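Local coordinates for mutT/nudix family protein (Listeria innocua, PDB 3I9X) that probably acts as a hydrolase of the Nudix family, with its exact substrate not established, at residues 80-85 with 121-126. Sequence-based numbering, arbitrary orientation.
Sequences ESAEQA and RAFYAI
Ala82 and Phe123 meet where the first turn of helix 82-94 rests on strand 118-126. The ring comes in obliquely, its CE2 4.1 Å from Ala82 CB and 3.7 Å from Ala82 O, so it touches methyl and backbone together. Its far end reaches the next residue, with Phe123 CZ 3.6 Å from Glu83 N, and Glu83 CB lies close by. Phe123 gets there because CG stands anti to its own carbonyl carbon (chi1 -63°), which sends the ring out from the strand to the helix start. Two residues back on the strand, Arg121 lays its aliphatic root against the same alanine: Arg121 CG is 3.5 Å from Ala82 CB, and Arg121 CB is nearly as near. The bend at chi2 (38°) then turns the rest of the chain off this methyl, and NH1 bonds to the carbonyl oxygen of Gly105 on the adjoining strand 102-107.

Helix 82-94 packs on the mixed sheet of the alpha-beta-alpha Nudix sandwich. It is the helix of the Nudix box, and just before it Glu80, the first glutamate of that motif, forms a salt bridge with Arg88, about two turns further along.

Ser81 N-caps the helix and forms a capping box with Gln84: Gln84 N donates to Ser81 OG at 3.1 Å, while Ser81 N donates to Gln84 OE1 at 3.2 Å, approaching from above the amide plane rather than within it. Farther out, Ala82 O accepts from the hydroxyl of Ser30 on strand 27-40; the flanking Thr29 and Asp31 of that strand make backbone hydrogen bonds to Arg121, and Asp31 also to Phe123. Ala82 N bonds to Asp108 OD2 of the second subunit, placing this helix end at the dimer interface.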
ATOM      1  N   GLU A  80     -12.073  -9.806  -0.431  1.00 55.47           N
ATOM      2  CA  GLU A  80     -11.805  -8.787  -1.463  1.00 53.81           C
ATOM      3  C   GLU A  80     -10.456  -8.023  -1.298  1.00 51.30           C
ATOM      4  O   GLU A  80      -9.792  -8.086  -0.257  1.00 50.30           O
ATOM      5  CB  GLU A  80     -12.969  -7.786  -1.502  1.00 54.30           C
ATOM      6  CG  GLU A  80     -13.067  -6.944  -0.246  1.00 55.83           C
ATOM      7  CD  GLU A  80     -14.375  -6.141  -0.140  1.00 55.11           C
ATOM      8  OE1 GLU A  80     -15.236  -6.206  -1.050  1.00 55.07           O
ATOM      9  OE2 GLU A  80     -14.530  -5.473   0.889  1.00 51.78           O
ATOM     10  N   SER A  81     -10.063  -7.338  -2.362  1.00 49.02           N
ATOM     11  CA  SER A  81      -8.917  -6.446  -2.329  1.00 48.21           C
ATOM     12  C   SER A  81      -9.383  -5.081  -1.838  1.00 47.09           C
ATOM     13  O   SER A  81     -10.599  -4.778  -1.848  1.00 45.31           O
ATOM     14  CB  SER A  81      -8.326  -6.321  -3.720  1.00 48.23           C
ATOM     15  OG  SER A  81      -9.235  -5.638  -4.553  1.00 48.42           O
ATOM     16  N   ALA A  82      -8.427  -4.263  -1.387  1.00 46.13           N
ATOM     17  CA  ALA A  82      -8.738  -2.921  -0.921  1.00 45.30           C
ATOM     18  C   ALA A  82      -9.377  -2.097  -2.062  1.00 45.28           C
ATOM     19  O   ALA A  82     -10.251  -1.281  -1.810  1.00 44.20           O
ATOM     20  CB  ALA A  82      -7.500  -2.223  -0.352  1.00 44.33           C
ATOM     21  N   GLU A  83      -8.925  -2.334  -3.282  1.00 46.86           N
ATOM     22  CA  GLU A  83      -9.495  -1.778  -4.508  1.00 49.29           C
ATOM     23  C   GLU A  83     -10.959  -2.125  -4.698  1.00 50.21           C
ATOM     24  O   GLU A  83     -11.770  -1.255  -5.023  1.00 50.16           O
ATOM     25  CB  GLU A  83      -8.726  -2.290  -5.710  1.00 50.58           C
ATOM     26  CG  GLU A  83      -9.222  -1.718  -7.048  1.00 56.11           C
ATOM     27  CD  GLU A  83      -8.174  -1.777  -8.171  1.00 62.47           C
ATOM     28  OE1 GLU A  83      -7.571  -0.717  -8.472  1.00 67.24           O
ATOM     29  OE2 GLU A  83      -7.962  -2.872  -8.759  1.00 67.31           O
ATOM     30  N   GLN A  84     -11.305  -3.394  -4.478  1.00 51.45           N
ATOM     31  CA  GLN A  84     -12.685  -3.814  -4.598  1.00 52.11           C
ATOM     32  C   GLN A  84     -13.509  -3.116  -3.551  1.00 51.74           C
ATOM     33  O   GLN A  84     -14.569  -2.598  -3.856  1.00 52.11           O
ATOM     34  CB  GLN A  84     -12.828  -5.349  -4.539  1.00 52.61           C
ATOM     35  CG  GLN A  84     -12.646  -6.001  -5.912  1.00 54.28           C
ATOM     36  CD  GLN A  84     -11.999  -7.400  -5.892  1.00 57.38           C
ATOM     37  OE1 GLN A  84     -11.900  -8.061  -4.849  1.00 57.75           O
ATOM     38  NE2 GLN A  84     -11.543  -7.840  -7.070  1.00 58.49           N
ATOM     39  N   ALA A  85     -13.004  -3.050  -2.324  1.00 51.54           N
ATOM     40  CA  ALA A  85     -13.695  -2.344  -1.266  1.00 51.45           C
ATOM     41  C   ALA A  85     -13.871  -0.823  -1.541  1.00 52.20           C
ATOM     42  O   ALA A  85     -14.908  -0.244  -1.181  1.00 52.21           O
ATOM     43  CB  ALA A  85     -13.004  -2.561   0.050  1.00 50.42           C
ATOM     44  N   ARG A 121      -5.229   1.354   3.234  1.00 34.39           N
ATOM     45  CA  ARG A 121      -4.872   1.517   1.848  1.00 34.99           C
ATOM     46  C   ARG A 121      -5.645   2.727   1.295  1.00 34.44           C
ATOM     47  O   ARG A 121      -6.876   2.766   1.266  1.00 33.93           O
ATOM     48  CB  ARG A 121      -5.192   0.214   1.104  1.00 35.61           C
ATOM     49  CG  ARG A 121      -4.868   0.132  -0.426  1.00 38.42           C
ATOM     50  CD  ARG A 121      -3.659   0.793  -0.779  1.00 42.95           C
ATOM     51  NE  ARG A 121      -3.115   0.362  -2.055  1.00 43.97           N
ATOM     52  CZ  ARG A 121      -2.033   0.903  -2.621  1.00 42.34           C
ATOM     53  NH1 ARG A 121      -1.393   1.907  -2.037  1.00 40.90           N
ATOM     54  NH2 ARG A 121      -1.575   0.417  -3.779  1.00 41.54           N
ATOM     55  N   ALA A 122      -4.920   3.748   0.888  1.00 34.08           N
ATOM     56  CA  ALA A 122      -5.558   4.995   0.522  1.00 34.27           C
ATOM     57  C   ALA A 122      -5.574   5.230  -0.991  1.00 34.48           C
ATOM     58  O   ALA A 122      -4.599   4.937  -1.693  1.00 35.46           O
ATOM     59  CB  ALA A 122      -4.898   6.102   1.232  1.00 33.73           C
ATOM     60  N   PHE A 123      -6.698   5.700  -1.484  1.00 34.73           N
ATOM     61  CA  PHE A 123      -6.889   5.968  -2.889  1.00 36.24           C
ATOM     62  C   PHE A 123      -7.399   7.398  -3.030  1.00 37.09           C
ATOM     63  O   PHE A 123      -8.068   7.903  -2.098  1.00 38.36           O
ATOM     64  CB  PHE A 123      -7.973   5.053  -3.462  1.00 35.38           C
ATOM     65  CG  PHE A 123      -7.653   3.558  -3.409  1.00 36.81           C
ATOM     66  CD1 PHE A 123      -7.115   2.894  -4.527  1.00 34.89           C
ATOM     67  CD2 PHE A 123      -8.000   2.804  -2.297  1.00 35.96           C
ATOM     68  CE1 PHE A 123      -6.850   1.528  -4.508  1.00 34.59           C
ATOM     69  CE2 PHE A 123      -7.751   1.424  -2.258  1.00 35.00           C
ATOM     70  CZ  PHE A 123      -7.161   0.787  -3.362  1.00 37.43           C
ATOM     71  N   TYR A 124      -7.135   8.041  -4.168  1.00 36.36           N
ATOM     72  CA  TYR A 124      -7.929   9.214  -4.547  1.00 36.71           C
ATOM     73  C   TYR A 124      -8.717   9.033  -5.828  1.00 37.03           C
ATOM     74  O   TYR A 124      -8.396   8.201  -6.644  1.00 36.70           O
ATOM     75  CB  TYR A 124      -7.076  10.456  -4.676  1.00 37.61           C
ATOM     76  CG  TYR A 124      -6.125  10.585  -5.866  1.00 37.08           C
ATOM     77  CD1 TYR A 124      -6.563  11.036  -7.098  1.00 38.53           C
ATOM     78  CD2 TYR A 124      -4.774  10.367  -5.699  1.00 39.22           C
ATOM     79  CE1 TYR A 124      -5.660  11.238  -8.151  1.00 39.82           C
ATOM     80  CE2 TYR A 124      -3.865  10.543  -6.738  1.00 39.78           C
ATOM     81  CZ  TYR A 124      -4.310  10.982  -7.959  1.00 40.32           C
ATOM     82  OH  TYR A 124      -3.382  11.140  -8.976  1.00 43.17           O
ATOM     83  N   ALA A 125      -9.743   9.844  -5.990  1.00 37.76           N
ATOM     84  CA  ALA A 125     -10.510   9.906  -7.225  1.00 38.31           C
ATOM     85  C   ALA A 125     -10.875  11.362  -7.494  1.00 39.77           C
ATOM     86  O   ALA A 125     -11.061  12.156  -6.550  1.00 39.05           O
ATOM     87  CB  ALA A 125     -11.773   9.065  -7.109  1.00 37.54           C
ATOM     88  N   ILE A 126     -10.978  11.698  -8.781  1.00 41.42           N
ATOM     89  CA  ILE A 126     -11.451  12.996  -9.239  1.00 42.59           C
ATOM     90  C   ILE A 126     -12.758  12.799  -9.993  1.00 43.39           C
ATOM     91  O   ILE A 126     -12.782  12.217 -11.061  1.00 44.20           O
ATOM     92  CB  ILE A 126     -10.414  13.690 -10.097  1.00 42.80           C
ATOM     93  CG1 ILE A 126      -9.137  13.888  -9.296  1.00 44.33           C
ATOM     94  CG2 ILE A 126     -10.919  15.073 -10.603  1.00 42.95           C
ATOM     95  CD1 ILE A 126      -7.929  14.021 -10.153  1.00 44.53           C
TER